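Local coordinates for protein carbohydrate binding family 6 (Clostridium thermocellum, PDB 5A8C) that probably hydrolyses terminal alpha-L-arabinofuranosyl residues from arabinose-containing polysaccharides, as a five-bladed beta-propeller arabinofuranosidase of glycoside hydrolase family 43, at residues Q34-D39 with T286-R291; A41-N46 with Y50-H55; M175-N180 with G199-M204; W278-H283 with K315-T320. All coordinates share one frame; numbering follows the deposited sequence. Where two conformers were deposited one is given.

Near the N terminus, strand 36-45 begins two contacts. Segment 34-39 meets helix 286-291 some 250 residues later and closes the long loop of interaction 1; the later part of the strand pairs at once with 50-55 in the hairpin of interaction 2, which therefore lies within that loop. Interaction 3 also falls inside it, joining two strands of a different sheet on the far side of the chain's centre. Interaction 4 opens at 278-283, before interaction 1 has closed, and ends at 315-320, so these two cross. The first and last sheets also meet directly: Asp39 N hydrogen-bonds His283 ND1, and Ile51 packs on Val281.

Interaction 1. Residues Q34-D39 with T286-R291; sequences QRFTAD and TVAKQR
The ring of Phe36 presents its CE1 corner to helix 286-291. Near the ring plane, at the edge, sits the backbone N of Ala288, 4.1 Å from Phe36 CE1, while Val287 CG1 approaches the same carbon obliquely at 3.7 Å. The methyl of Ala288 stands a little farther off, with CB 4.4 Å from Phe36 CE1. On the helix side a second flat group joins in: the guanidinium of Arg291 lies with one face over Val287 CG1, which is 3.6 Å from its plane and beneath its centre. This one methyl thus touches both the aromatic ring and the guanidinium. Val287 holds CG1 anti to its backbone N (chi1 175°), which directs that branch at the ring. Beside these apolar contacts a water bridges the two segments, donating to Gln34 O and accepting from Arg291 NH1, each at 3.0 Å. Farther along the strand, Thr37 OG1 is hydrogen-bonded to Val301 N, and Asp39 OD2 to a Tris molecule probably derived from the crystallisation liquor. The arrangement is buried packing of a helix against the first strand of the chain, where the N-terminal and C-terminal sheets of a five-bladed family 43 beta-propeller come together.

Interaction 2. Residues A41-N46 with Y50-H55; sequences AAVVYN and YIYCSH
Ala41-Tyr45 and Tyr50-His55 form the two arms of a beta hairpin at one edge of the first propeller sheet. Two hydrogen-bonded pairs hold it: Ala41 N and O hydrogen-bond Tyr52 O and N, each at 2.8 Å, and Val43 N and O hydrogen-bond Tyr50 O and N, each at 2.9 Å. Between them, Ala42 and Ile51 make a non-hydrogen-bonded pair flanked by CA-H...O contacts, Ala42 CA to Tyr50 O at 3.1 Å and Ile51 CA to Ala41 O. Apolar packing differs on the two faces. Ala42 CB meets Ile51 CG1 on one; on the other, Val43 CG1 lies at the edge of the Tyr52 ring, 4.1 Å from CE1, and also touches Tyr50 CB. Tyr52 OH hydrogen-bonds Pro132 O beyond the hairpin, and a calcium ion lies about 5 Å from the side chain of Ala41. Apolar packing continues at the turn end, where Tyr50 CE1 comes 3.9 Å from Tyr45 CB. With CG anti to its backbone N (chi1 169°), Tyr45 turns its ring to Phe113 and Tyr108, meeting both edge-to-face. Polar closure there falls to one water, in the plane of the Tyr50 ring, which donates to Tyr45 O at 2.8 Å and hydrogen-bonds Tyr50 OH at 2.8 Å.

Interaction 3. Residues M175-N180 with G199-M204; sequences MYFGGN and GSAMTM
A Met-aromatic contact links two non-adjacent strands of one antiparallel propeller sheet: Tyr176 of strand 173-178 and Met204 of strand 200-204 meet across the intervening strand 185-190. The sulfur sits beside the phenol and not over it. Met204 SD is 3.6 Å from Tyr176 CE2 and 3.7 Å from CD2, and it lies 4.8 Å from the ring centroid, 83° off the ring normal, so it faces the C-H edge. Such a placement would be consistent with attraction between an electron-rich sulfur and the ring hydrogens. Met204 extends through chi2 and then bends at chi3 (58°), which turns its methyl out of the line of the chain beyond the sulfur. The Tyr176 hydroxyl is engaged elsewhere, in a hydrogen bond to Pro245 O, so the ring is held at its far end while the sulfur lies along one side. Ala213 and Met215 of strand 212-218, in the next sheet, also touch this ring.

The next residue serves the other face of the strand. Phe177 CZ comes 4.4 Å from Ala201 CB, an oblique and looser apolar contact. A chi1 of 60° places the ring between the backbone N and the carbonyl carbon, and its edge meets Met175 O in plane. Ile124 of strand 124-129 packs on the same phenylalanine. The two pairs, one on each face, join strands 173-178 and 200-204 inside one antiparallel blade of the five-bladed propeller, and the outside strands touching Tyr176 and Phe177 place this blade between neighbours.

Interaction 4. Residues W278-H283 with K315-T320; sequences WYVVYH and KQVVPT
Val280 and Tyr282, alternate residues of strand 277-284, point their side chains at the extended loop 315-320, which lies across this face without regular structure of its own. The two valines meet methyl to methyl, Val280 CG2 to Val317 CG2 at 3.8 Å. Both have the same conformation, CG1 anti to the backbone N (chi1 near 180° in Val280 and 172° in Val317), which leaves CG2 beside the N on each and brings these two branches together at an oblique angle. Tyr282 takes a less usual torsion: its CG stands in the crowded position between backbone N and carbonyl carbon (chi1 61°). The ring thereby lies with one edge against Val280 O, in plane, and carries its hydroxyl across to Pro319. There the phenol runs at about a right angle to the proline, and Tyr282 OH approaches Pro319 CB at 3.5 Å and CA at 3.7 Å. These are van der Waals approaches; the polar partner of the hydroxyl is Asp304 OD2 on strand 300-306, the neighbouring strand of the same sheet. Thr320 OG1 is hydrogen-bonded to the other oxygen of that carboxylate, Asp304 OD1. Strand and loop are thus joined by two kinds of force: direct contacts that are wholly apolar or van der Waals in character, and hydrogen bonds from Tyr282 and Thr320 to one shared acid, each using a different carboxylate oxygen.

Interaction 1. Residues Q34-D39 with T286-R291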
loop_
_atom_site.group_PDB
_atom_site.type_symbol
_atom_site.label_atom_id
_atom_site.label_comp_id
_atom_site.label_asym_id
_atom_site.label_seq_id
_atom_site.Cartn_x
_atom_site.Cartn_y
_atom_site.Cartn_z
ATOM N N GLN A 34 -7.387 -6.918 16.812
ATOM C CA GLN A 34 -8.818 -6.704 17.073
ATOM C C GLN A 34 -9.701 -7.078 15.908
ATOM O O GLN A 34 -10.775 -7.653 16.083
ATOM C CB GLN A 34 -9.084 -5.274 17.455
ATOM C CG GLN A 34 -8.397 -4.829 18.695
ATOM C CD GLN A 34 -8.848 -5.631 19.913
ATOM O OE1 GLN A 34 -10.069 -5.754 20.160
ATOM N NE2 GLN A 34 -7.905 -6.258 20.620
ATOM N N ARG A 35 -9.276 -6.672 14.712
ATOM C CA ARG A 35 -9.921 -6.937 13.464
ATOM C C ARG A 35 -8.827 -7.278 12.479
ATOM O O ARG A 35 -7.680 -6.910 12.697
ATOM C CB ARG A 35 -10.746 -5.722 12.995
ATOM C CG ARG A 35 -11.876 -5.348 13.930
ATOM C CD ARG A 35 -12.666 -4.104 13.563
ATOM N NE ARG A 35 -11.828 -2.950 13.336
ATOM C CZ ARG A 35 -11.159 -2.287 14.264
ATOM N NH1 ARG A 35 -11.204 -2.611 15.547
ATOM N NH2 ARG A 35 -10.420 -1.269 13.918
ATOM N N PHE A 36 -9.180 -7.950 11.379
ATOM C CA PHE A 36 -8.163 -8.338 10.398
ATOM C C PHE A 36 -7.810 -7.162 9.477
ATOM O O PHE A 36 -8.678 -6.371 9.086
ATOM C CB PHE A 36 -8.679 -9.561 9.616
ATOM C CG PHE A 36 -8.860 -10.772 10.495
ATOM C CD1 PHE A 36 -7.738 -11.417 10.997
ATOM C CD2 PHE A 36 -10.118 -11.234 10.834
ATOM C CE1 PHE A 36 -7.891 -12.508 11.846
ATOM C CE2 PHE A 36 -10.260 -12.316 11.706
ATOM C CZ PHE A 36 -9.144 -12.951 12.188
ATOM N N THR A 37 -6.523 -7.080 9.155
ATOM C CA THR A 37 -5.961 -5.940 8.423
ATOM C C THR A 37 -4.941 -6.432 7.426
ATOM O O THR A 37 -4.198 -7.392 7.660
ATOM C CB THR A 37 -5.244 -4.967 9.418
ATOM O OG1 THR A 37 -4.304 -5.628 10.252
ATOM C CG2 THR A 37 -6.276 -4.215 10.258
ATOM N N ALA A 38 -4.855 -5.721 6.285
ATOM C CA ALA A 38 -3.974 -6.123 5.192
ATOM C C ALA A 38 -3.490 -4.889 4.420
ATOM O O ALA A 38 -4.010 -3.774 4.581
ATOM C CB ALA A 38 -4.703 -7.040 4.217
ATOM N N ASP A 39 -2.481 -5.117 3.600
ATOM C CA ASP A 39 -2.093 -4.096 2.574
ATOM C C ASP A 39 -1.783 -2.736 3.171
ATOM O O ASP A 39 -2.309 -1.706 2.740
ATOM C CB ASP A 39 -3.200 -3.944 1.518
ATOM C CG ASP A 39 -3.714 -5.249 0.991
ATOM O OD1 ASP A 39 -2.928 -6.178 0.769
ATOM O OD2 ASP A 39 -4.976 -5.294 0.732
ATOM N N THR A 286 -0.815 -14.628 10.914
ATOM C CA THR A 286 -0.547 -15.253 12.188
ATOM C C THR A 286 -1.741 -15.234 13.119
ATOM O O THR A 286 -1.934 -16.182 13.918
ATOM C CB THR A 286 0.701 -14.702 12.829
ATOM O OG1 THR A 286 1.199 -15.667 13.776
ATOM C CG2 THR A 286 0.509 -13.398 13.467
ATOM N N VAL A 287 -2.551 -14.176 13.134
ATOM C CA VAL A 287 -3.733 -14.140 13.984
ATOM C C VAL A 287 -4.706 -15.228 13.623
ATOM O O VAL A 287 -5.195 -15.993 14.481
ATOM C CB VAL A 287 -4.375 -12.737 14.019
ATOM C CG1 VAL A 287 -5.686 -12.748 14.827
ATOM C CG2 VAL A 287 -3.400 -11.684 14.533
ATOM N N ALA A 288 -4.997 -15.320 12.328
ATOM C CA ALA A 288 -5.866 -16.403 11.852
ATOM C C ALA A 288 -5.278 -17.762 12.204
ATOM O O ALA A 288 -6.008 -18.661 12.657
ATOM C CB ALA A 288 -6.062 -16.264 10.366
ATOM N N LYS A 289 -3.973 -17.959 12.017
ATOM C CA LYS A 289 -3.362 -19.252 12.338
ATOM C C LYS A 289 -3.561 -19.588 13.805
ATOM O O LYS A 289 -3.965 -20.715 14.155
ATOM C CB LYS A 289 -1.868 -19.205 12.023
ATOM C CG LYS A 289 -1.163 -20.506 12.353
ATOM C CD LYS A 289 0.282 -20.497 11.976
ATOM C CE LYS A 289 1.047 -21.751 12.382
ATOM N NZ LYS A 289 1.192 -21.924 13.849
ATOM N N GLN A 290 -3.289 -18.658 14.695
ATOM C CA GLN A 290 -3.404 -18.961 16.119
ATOM C C GLN A 290 -4.821 -19.304 16.488
ATOM O O GLN A 290 -5.015 -20.135 17.368
ATOM C CB GLN A 290 -2.946 -17.745 16.883
ATOM C CG GLN A 290 -1.471 -17.377 16.801
ATOM C CD GLN A 290 -0.557 -18.432 16.224
ATOM O OE1 GLN A 290 0.011 -18.223 15.142
ATOM N NE2 GLN A 290 -0.392 -19.571 16.936
ATOM N N ARG A 291 -5.820 -18.726 15.840
ATOM C CA ARG A 291 -7.218 -18.950 16.146
ATOM C C ARG A 291 -7.828 -20.093 15.338
ATOM O O ARG A 291 -8.995 -20.398 15.521
ATOM C CB ARG A 291 -8.000 -17.656 15.970
ATOM C CG ARG A 291 -7.555 -16.563 16.872
ATOM C CD ARG A 291 -8.278 -15.275 16.656
ATOM N NE ARG A 291 -7.703 -14.258 17.493
ATOM C CZ ARG A 291 -8.150 -13.024 17.620
ATOM N NH1 ARG A 291 -9.208 -12.584 16.947
ATOM N NH2 ARG A 291 -7.450 -12.193 18.388
HETATM O O HOH W 1 -10.295 -9.987 17.953
#

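Interaction 2. Residues A41-N46 with Y50-H55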
loop_
_atom_site.group_PDB
_atom_site.type_symbol
_atom_site.label_atom_id
_atom_site.label_comp_id
_atom_site.label_asym_id
_atom_site.label_seq_id
_atom_site.Cartn_x
_atom_site.Cartn_y
_atom_site.Cartn_z
ATOM N N ALA A 41 -0.385 0.902 4.477
ATOM C CA ALA A 41 0.344 2.091 4.070
ATOM C C ALA A 41 0.516 2.960 5.313
ATOM O O ALA A 41 -0.304 2.927 6.218
ATOM C CB ALA A 41 -0.381 2.835 2.957
ATOM N N ALA A 42 1.547 3.775 5.353
ATOM C CA ALA A 42 1.887 4.504 6.579
ATOM C C ALA A 42 2.277 5.929 6.322
ATOM O O ALA A 42 2.881 6.261 5.302
ATOM C CB ALA A 42 3.002 3.800 7.335
ATOM N N VAL A 43 1.987 6.808 7.287
ATOM C CA VAL A 43 2.428 8.190 7.249
ATOM C C VAL A 43 2.783 8.635 8.649
ATOM O O VAL A 43 2.182 8.174 9.634
ATOM C CB VAL A 43 1.371 9.129 6.601
ATOM C CG1 VAL A 43 0.216 9.431 7.540
ATOM C CG2 VAL A 43 1.978 10.421 6.106
ATOM N N VAL A 44 3.706 9.569 8.742
ATOM C CA VAL A 44 4.091 10.175 10.016
ATOM C C VAL A 44 3.448 11.557 10.111
ATOM O O VAL A 44 3.499 12.351 9.146
ATOM C CB VAL A 44 5.624 10.279 10.115
ATOM C CG1 VAL A 44 6.043 10.981 11.387
ATOM C CG2 VAL A 44 6.221 8.884 10.052
ATOM N N TYR A 45 2.834 11.841 11.247
ATOM C CA TYR A 45 2.183 13.118 11.465
ATOM C C TYR A 45 2.231 13.421 12.949
ATOM O O TYR A 45 1.815 12.601 13.774
ATOM C CB TYR A 45 0.725 13.097 10.967
ATOM C CG TYR A 45 -0.104 14.269 11.363
ATOM C CD1 TYR A 45 0.096 15.517 10.820
ATOM C CD2 TYR A 45 -1.098 14.145 12.316
ATOM C CE1 TYR A 45 -0.697 16.590 11.188
ATOM C CE2 TYR A 45 -1.893 15.199 12.678
ATOM C CZ TYR A 45 -1.686 16.421 12.131
ATOM O OH TYR A 45 -2.502 17.447 12.480
ATOM N N ASN A 46 2.693 14.625 13.293
ATOM C CA ASN A 46 2.724 15.102 14.682
ATOM C C ASN A 46 3.300 14.105 15.650
ATOM O O ASN A 46 2.767 13.867 16.735
ATOM C CB ASN A 46 1.347 15.644 15.026
ATOM C CG ASN A 46 1.175 17.117 14.571
ATOM O OD1 ASN A 46 2.068 17.707 13.939
ATOM N ND2 ASN A 46 -0.004 17.659 14.782
ATOM N N TYR A 50 1.125 6.523 11.706
ATOM C CA TYR A 50 -0.219 6.052 11.396
ATOM C C TYR A 50 -0.094 5.005 10.309
ATOM O O TYR A 50 0.553 5.211 9.292
ATOM C CB TYR A 50 -1.115 7.199 10.896
ATOM C CG TYR A 50 -1.440 8.242 11.920
ATOM C CD1 TYR A 50 -0.578 9.284 12.173
ATOM C CD2 TYR A 50 -2.623 8.182 12.614
ATOM C CE1 TYR A 50 -0.879 10.228 13.149
ATOM C CE2 TYR A 50 -2.949 9.104 13.616
ATOM C CZ TYR A 50 -2.055 10.132 13.870
ATOM O OH TYR A 50 -2.349 11.086 14.837
ATOM N N ILE A 51 -0.821 3.887 10.508
ATOM C CA ILE A 51 -0.895 2.799 9.504
ATOM C C ILE A 51 -2.354 2.626 9.105
ATOM O O ILE A 51 -3.235 2.519 9.969
ATOM C CB ILE A 51 -0.329 1.473 10.060
ATOM C CG1 ILE A 51 1.108 1.631 10.550
ATOM C CG2 ILE A 51 -0.378 0.432 8.945
ATOM C CD1 ILE A 51 1.667 0.370 11.200
ATOM N N TYR A 52 -2.580 2.646 7.782
ATOM C CA TYR A 52 -3.898 2.465 7.203
ATOM C C TYR A 52 -3.892 1.136 6.480
ATOM O O TYR A 52 -2.951 0.864 5.707
ATOM C CB TYR A 52 -4.180 3.613 6.181
ATOM C CG TYR A 52 -4.170 4.961 6.814
ATOM C CD1 TYR A 52 -2.963 5.604 7.116
ATOM C CD2 TYR A 52 -5.326 5.615 7.178
ATOM C CE1 TYR A 52 -2.936 6.830 7.712
ATOM C CE2 TYR A 52 -5.320 6.855 7.781
ATOM C CZ TYR A 52 -4.110 7.458 8.073
ATOM O OH TYR A 52 -4.028 8.687 8.670
ATOM N N CYS A 53 -4.956 0.361 6.618
ATOM C CA CYS A 53 -4.980 -0.992 6.098
ATOM C C CYS A 53 -6.325 -1.280 5.430
ATOM O O CYS A 53 -7.369 -0.799 5.868
ATOM C CB CYS A 53 -4.822 -2.042 7.197
ATOM S SG CYS A 53 -3.270 -1.925 8.098
ATOM N N SER A 54 -6.293 -2.142 4.415
ATOM C CA SER A 54 -7.512 -2.848 4.027
ATOM C C SER A 54 -8.111 -3.512 5.260
ATOM O O SER A 54 -7.376 -4.234 5.948
ATOM C CB SER A 54 -7.141 -3.974 3.054
ATOM O OG SER A 54 -6.678 -3.484 1.822
ATOM N N HIS A 55 -9.382 -3.290 5.551
ATOM C CA HIS A 55 -10.048 -4.049 6.622
ATOM C C HIS A 55 -10.607 -5.346 6.035
ATOM O O HIS A 55 -11.551 -5.313 5.245
ATOM C CB HIS A 55 -11.140 -3.238 7.215
ATOM C CG HIS A 55 -12.003 -3.995 8.199
ATOM N ND1 HIS A 55 -11.673 -4.994 9.086
ATOM C CD2 HIS A 55 -13.331 -3.804 8.342
ATOM C CE1 HIS A 55 -12.790 -5.377 9.725
ATOM N NE2 HIS A 55 -13.801 -4.653 9.299
HETATM O O HOH W 2 -0.314 12.803 15.635
#

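Interaction 3. Residues M175-N180 with G199-M204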
loop_
_atom_site.group_PDB
_atom_site.type_symbol
_atom_site.label_atom_id
_atom_site.label_comp_id
_atom_site.label_asym_id
_atom_site.label_seq_id
_atom_site.Cartn_x
_atom_site.Cartn_y
_atom_site.Cartn_z
ATOM N N MET A 175 1.000 9.118 -9.013
ATOM C CA MET A 175 0.319 7.887 -8.606
ATOM C C MET A 175 0.807 6.742 -9.473
ATOM O O MET A 175 0.580 6.785 -10.688
ATOM C CB MET A 175 -1.170 7.997 -8.679
ATOM C CG MET A 175 -1.868 6.697 -8.276
ATOM S SD MET A 175 -3.610 6.531 -8.675
ATOM C CE MET A 175 -4.152 7.618 -7.432
ATOM N N TYR A 176 1.395 5.744 -8.848
ATOM C CA TYR A 176 1.761 4.480 -9.491
ATOM C C TYR A 176 0.641 3.484 -9.235
ATOM O O TYR A 176 0.061 3.489 -8.142
ATOM C CB TYR A 176 3.091 3.944 -8.889
ATOM C CG TYR A 176 4.250 4.901 -9.022
ATOM C CD1 TYR A 176 4.391 6.019 -8.207
ATOM C CD2 TYR A 176 5.229 4.725 -10.025
ATOM C CE1 TYR A 176 5.431 6.916 -8.354
ATOM C CE2 TYR A 176 6.280 5.612 -10.149
ATOM C CZ TYR A 176 6.387 6.724 -9.335
ATOM O OH TYR A 176 7.398 7.627 -9.404
ATOM N N PHE A 177 0.301 2.640 -10.204
ATOM C CA PHE A 177 -0.822 1.725 -10.020
ATOM C C PHE A 177 -0.711 0.611 -11.067
ATOM O O PHE A 177 0.154 0.655 -11.947
ATOM C CB PHE A 177 -2.177 2.469 -10.105
ATOM C CG PHE A 177 -2.408 3.170 -11.422
ATOM C CD1 PHE A 177 -1.889 4.441 -11.646
ATOM C CD2 PHE A 177 -3.206 2.612 -12.390
ATOM C CE1 PHE A 177 -2.145 5.117 -12.852
ATOM C CE2 PHE A 177 -3.487 3.270 -13.579
ATOM C CZ PHE A 177 -2.967 4.533 -13.784
ATOM N N GLY A 178 -1.602 -0.348 -10.951
ATOM C CA GLY A 178 -1.633 -1.446 -11.902
ATOM C C GLY A 178 -1.508 -2.797 -11.235
ATOM O O GLY A 178 -1.454 -2.936 -10.008
ATOM N N GLY A 179 -1.419 -3.836 -12.056
ATOM C CA GLY A 179 -1.351 -5.168 -11.561
ATOM C C GLY A 179 -1.359 -6.189 -12.686
ATOM O O GLY A 179 -1.801 -5.907 -13.787
ATOM N N ASN A 180 -0.839 -7.365 -12.387
ATOM C CA ASN A 180 -0.937 -8.562 -13.203
ATOM C C ASN A 180 -0.127 -8.457 -14.494
ATOM O O ASN A 180 -0.633 -8.695 -15.588
ATOM C CB ASN A 180 -2.376 -8.934 -13.523
ATOM C CG ASN A 180 -2.499 -10.305 -14.087
ATOM O OD1 ASN A 180 -1.729 -11.199 -13.771
ATOM N ND2 ASN A 180 -3.484 -10.498 -14.933
ATOM N N GLY A 199 -2.322 15.409 -17.298
ATOM C CA GLY A 199 -1.731 14.689 -18.425
ATOM C C GLY A 199 -2.194 13.260 -18.473
ATOM O O GLY A 199 -3.218 12.865 -17.901
ATOM N N SER A 200 -1.405 12.459 -19.135
ATOM C CA SER A 200 -1.691 11.064 -19.398
ATOM C C SER A 200 -0.837 10.149 -18.485
ATOM O O SER A 200 0.260 10.505 -18.075
ATOM C CB SER A 200 -1.406 10.760 -20.853
ATOM O OG SER A 200 -2.305 11.502 -21.673
ATOM N N ALA A 201 -1.362 8.967 -18.265
ATOM C CA ALA A 201 -0.563 7.923 -17.610
ATOM C C ALA A 201 0.521 7.458 -18.587
ATOM O O ALA A 201 0.382 7.543 -19.813
ATOM C CB ALA A 201 -1.446 6.762 -17.203
ATOM N N MET A 202 1.589 6.977 -18.002
ATOM C CA MET A 202 2.632 6.362 -18.763
ATOM C C MET A 202 2.898 4.963 -18.221
ATOM O O MET A 202 2.515 4.621 -17.095
ATOM C CB MET A 202 3.799 7.233 -18.904
ATOM C CG MET A 202 4.533 7.246 -17.701
ATOM S SD MET A 202 6.076 8.191 -17.624
ATOM C CE MET A 202 5.265 9.728 -17.527
ATOM N N THR A 203 3.562 4.148 -19.029
ATOM C CA THR A 203 3.856 2.779 -18.671
ATOM C C THR A 203 5.215 2.617 -18.082
ATOM O O THR A 203 6.173 3.313 -18.439
ATOM C CB THR A 203 3.773 1.895 -19.922
ATOM O OG1 THR A 203 4.755 2.176 -20.910
ATOM C CG2 THR A 203 2.364 1.952 -20.357
ATOM N N MET A 204 5.262 1.693 -17.069
ATOM C CA MET A 204 6.532 1.224 -16.522
ATOM C C MET A 204 6.565 -0.279 -16.597
ATOM O O MET A 204 5.555 -0.941 -16.790
ATOM C CB MET A 204 6.726 1.690 -15.062
ATOM C CG MET A 204 6.858 3.164 -14.895
ATOM S SD MET A 204 6.895 3.741 -13.210
ATOM C CE MET A 204 8.301 2.831 -12.575
#

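Interaction 4. Residues W278-H283 with K315-T320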
loop_
_atom_site.group_PDB
_atom_site.type_symbol
_atom_site.label_atom_id
_atom_site.label_comp_id
_atom_site.label_asym_id
_atom_site.label_seq_id
_atom_site.Cartn_x
_atom_site.Cartn_y
_atom_site.Cartn_z
ATOM N N TRP A 278 14.109 3.316 9.433
ATOM C CA TRP A 278 13.218 2.886 8.363
ATOM C C TRP A 278 12.533 1.594 8.741
ATOM O O TRP A 278 13.090 0.747 9.433
ATOM C CB TRP A 278 14.002 2.706 7.062
ATOM C CG TRP A 278 14.498 4.000 6.517
ATOM C CD1 TRP A 278 15.579 4.712 6.906
ATOM C CD2 TRP A 278 13.863 4.783 5.504
ATOM N NE1 TRP A 278 15.688 5.882 6.193
ATOM C CE2 TRP A 278 14.644 5.946 5.318
ATOM C CE3 TRP A 278 12.709 4.608 4.708
ATOM C CZ2 TRP A 278 14.313 6.900 4.360
ATOM C CZ3 TRP A 278 12.393 5.559 3.755
ATOM C CH2 TRP A 278 13.181 6.716 3.604
ATOM N N TYR A 279 11.301 1.447 8.276
ATOM C CA TYR A 279 10.479 0.287 8.538
ATOM C C TYR A 279 9.761 -0.168 7.283
ATOM O O TYR A 279 9.387 0.642 6.428
ATOM C CB TYR A 279 9.409 0.610 9.604
ATOM C CG TYR A 279 10.030 1.043 10.908
ATOM C CD1 TYR A 279 10.413 0.118 11.861
ATOM C CD2 TYR A 279 10.324 2.371 11.146
ATOM C CE1 TYR A 279 11.096 0.516 13.005
ATOM C CE2 TYR A 279 10.986 2.769 12.277
ATOM C CZ TYR A 279 11.380 1.851 13.214
ATOM O OH TYR A 279 12.054 2.228 14.335
ATOM N N VAL A 280 9.561 -1.470 7.193
ATOM C CA VAL A 280 8.583 -2.054 6.253
ATOM C C VAL A 280 7.375 -2.494 7.064
ATOM O O VAL A 280 7.503 -3.248 8.047
ATOM C CB VAL A 280 9.174 -3.213 5.452
ATOM C CG1 VAL A 280 8.183 -3.794 4.496
ATOM C CG2 VAL A 280 10.366 -2.758 4.641
ATOM N N VAL A 281 6.201 -1.999 6.678
ATOM C CA VAL A 281 4.934 -2.494 7.176
ATOM C C VAL A 281 4.401 -3.464 6.133
ATOM O O VAL A 281 4.539 -3.235 4.933
ATOM C CB VAL A 281 3.959 -1.354 7.496
ATOM C CG1 VAL A 281 4.406 -0.566 8.731
ATOM C CG2 VAL A 281 3.622 -0.457 6.377
ATOM N N TYR A 282 3.787 -4.553 6.587
ATOM C CA TYR A 282 3.354 -5.619 5.677
ATOM C C TYR A 282 2.258 -6.381 6.325
ATOM O O TYR A 282 1.688 -5.934 7.366
ATOM C CB TYR A 282 4.556 -6.470 5.232
ATOM C CG TYR A 282 5.289 -7.166 6.351
ATOM C CD1 TYR A 282 6.264 -6.506 7.094
ATOM C CD2 TYR A 282 5.041 -8.496 6.633
ATOM C CE1 TYR A 282 6.966 -7.154 8.110
ATOM C CE2 TYR A 282 5.749 -9.137 7.634
ATOM C CZ TYR A 282 6.729 -8.482 8.329
ATOM O OH TYR A 282 7.425 -9.182 9.294
ATOM N N HIS A 283 1.893 -7.541 5.817
ATOM C CA HIS A 283 0.901 -8.390 6.481
ATOM C C HIS A 283 1.309 -9.836 6.474
ATOM O O HIS A 283 2.100 -10.325 5.652
ATOM C CB HIS A 283 -0.542 -8.208 5.890
ATOM C CG HIS A 283 -0.721 -8.662 4.480
ATOM N ND1 HIS A 283 -1.220 -7.827 3.519
ATOM C CD2 HIS A 283 -0.534 -9.900 3.932
ATOM C CE1 HIS A 283 -1.282 -8.527 2.421
ATOM N NE2 HIS A 283 -0.875 -9.773 2.611
ATOM N N LYS A 315 18.877 -3.822 2.298
ATOM C CA LYS A 315 19.113 -5.185 2.815
ATOM C C LYS A 315 17.803 -5.902 2.960
ATOM O O LYS A 315 16.798 -5.341 3.341
ATOM C CB LYS A 315 19.733 -5.217 4.205
ATOM C CG LYS A 315 21.128 -4.685 4.249
ATOM C CD LYS A 315 21.741 -4.846 5.639
ATOM C CE LYS A 315 22.434 -3.566 6.138
ATOM N NZ LYS A 315 22.691 -3.442 7.617
ATOM N N GLN A 316 17.824 -7.174 2.652
ATOM C CA GLN A 316 16.613 -7.947 2.822
ATOM C C GLN A 316 16.155 -7.905 4.303
ATOM O O GLN A 316 16.938 -8.132 5.219
ATOM C CB GLN A 316 16.823 -9.377 2.372
ATOM C CG GLN A 316 15.541 -10.193 2.418
ATOM C CD GLN A 316 15.710 -11.457 1.699
ATOM O OE1 GLN A 316 16.264 -11.535 0.572
ATOM N NE2 GLN A 316 15.254 -12.487 2.333
ATOM N N VAL A 317 14.862 -7.624 4.497
ATOM C CA VAL A 317 14.268 -7.555 5.825
ATOM C C VAL A 317 14.167 -8.929 6.415
ATOM O O VAL A 317 13.869 -9.921 5.710
ATOM C CB VAL A 317 12.875 -6.880 5.708
ATOM C CG1 VAL A 317 12.074 -6.935 7.024
ATOM C CG2 VAL A 317 13.016 -5.417 5.267
ATOM N N VAL A 318 14.378 -8.967 7.731
ATOM C CA VAL A 318 14.271 -10.185 8.518
ATOM C C VAL A 318 13.005 -10.112 9.360
ATOM O O VAL A 318 12.933 -9.358 10.337
ATOM C CB VAL A 318 15.481 -10.335 9.417
ATOM C CG1 VAL A 318 15.359 -11.558 10.286
ATOM C CG2 VAL A 318 16.745 -10.412 8.576
ATOM N N PRO A 319 11.949 -10.879 8.986
ATOM C CA PRO A 319 10.752 -10.831 9.795
ATOM C C PRO A 319 11.040 -11.291 11.227
ATOM O O PRO A 319 11.781 -12.253 11.422
ATOM C CB PRO A 319 9.802 -11.781 9.050
ATOM C CG PRO A 319 10.221 -11.739 7.620
ATOM C CD PRO A 319 11.730 -11.626 7.721
ATOM N N THR A 320 10.418 -10.644 12.192
ATOM C CA THR A 320 10.561 -11.020 13.565
ATOM C C THR A 320 9.223 -11.424 14.146
ATOM O O THR A 320 8.157 -10.998 13.708
ATOM C CB THR A 320 11.161 -9.880 14.456
ATOM O OG1 THR A 320 10.252 -8.791 14.521
ATOM C CG2 THR A 320 12.541 -9.432 14.007
#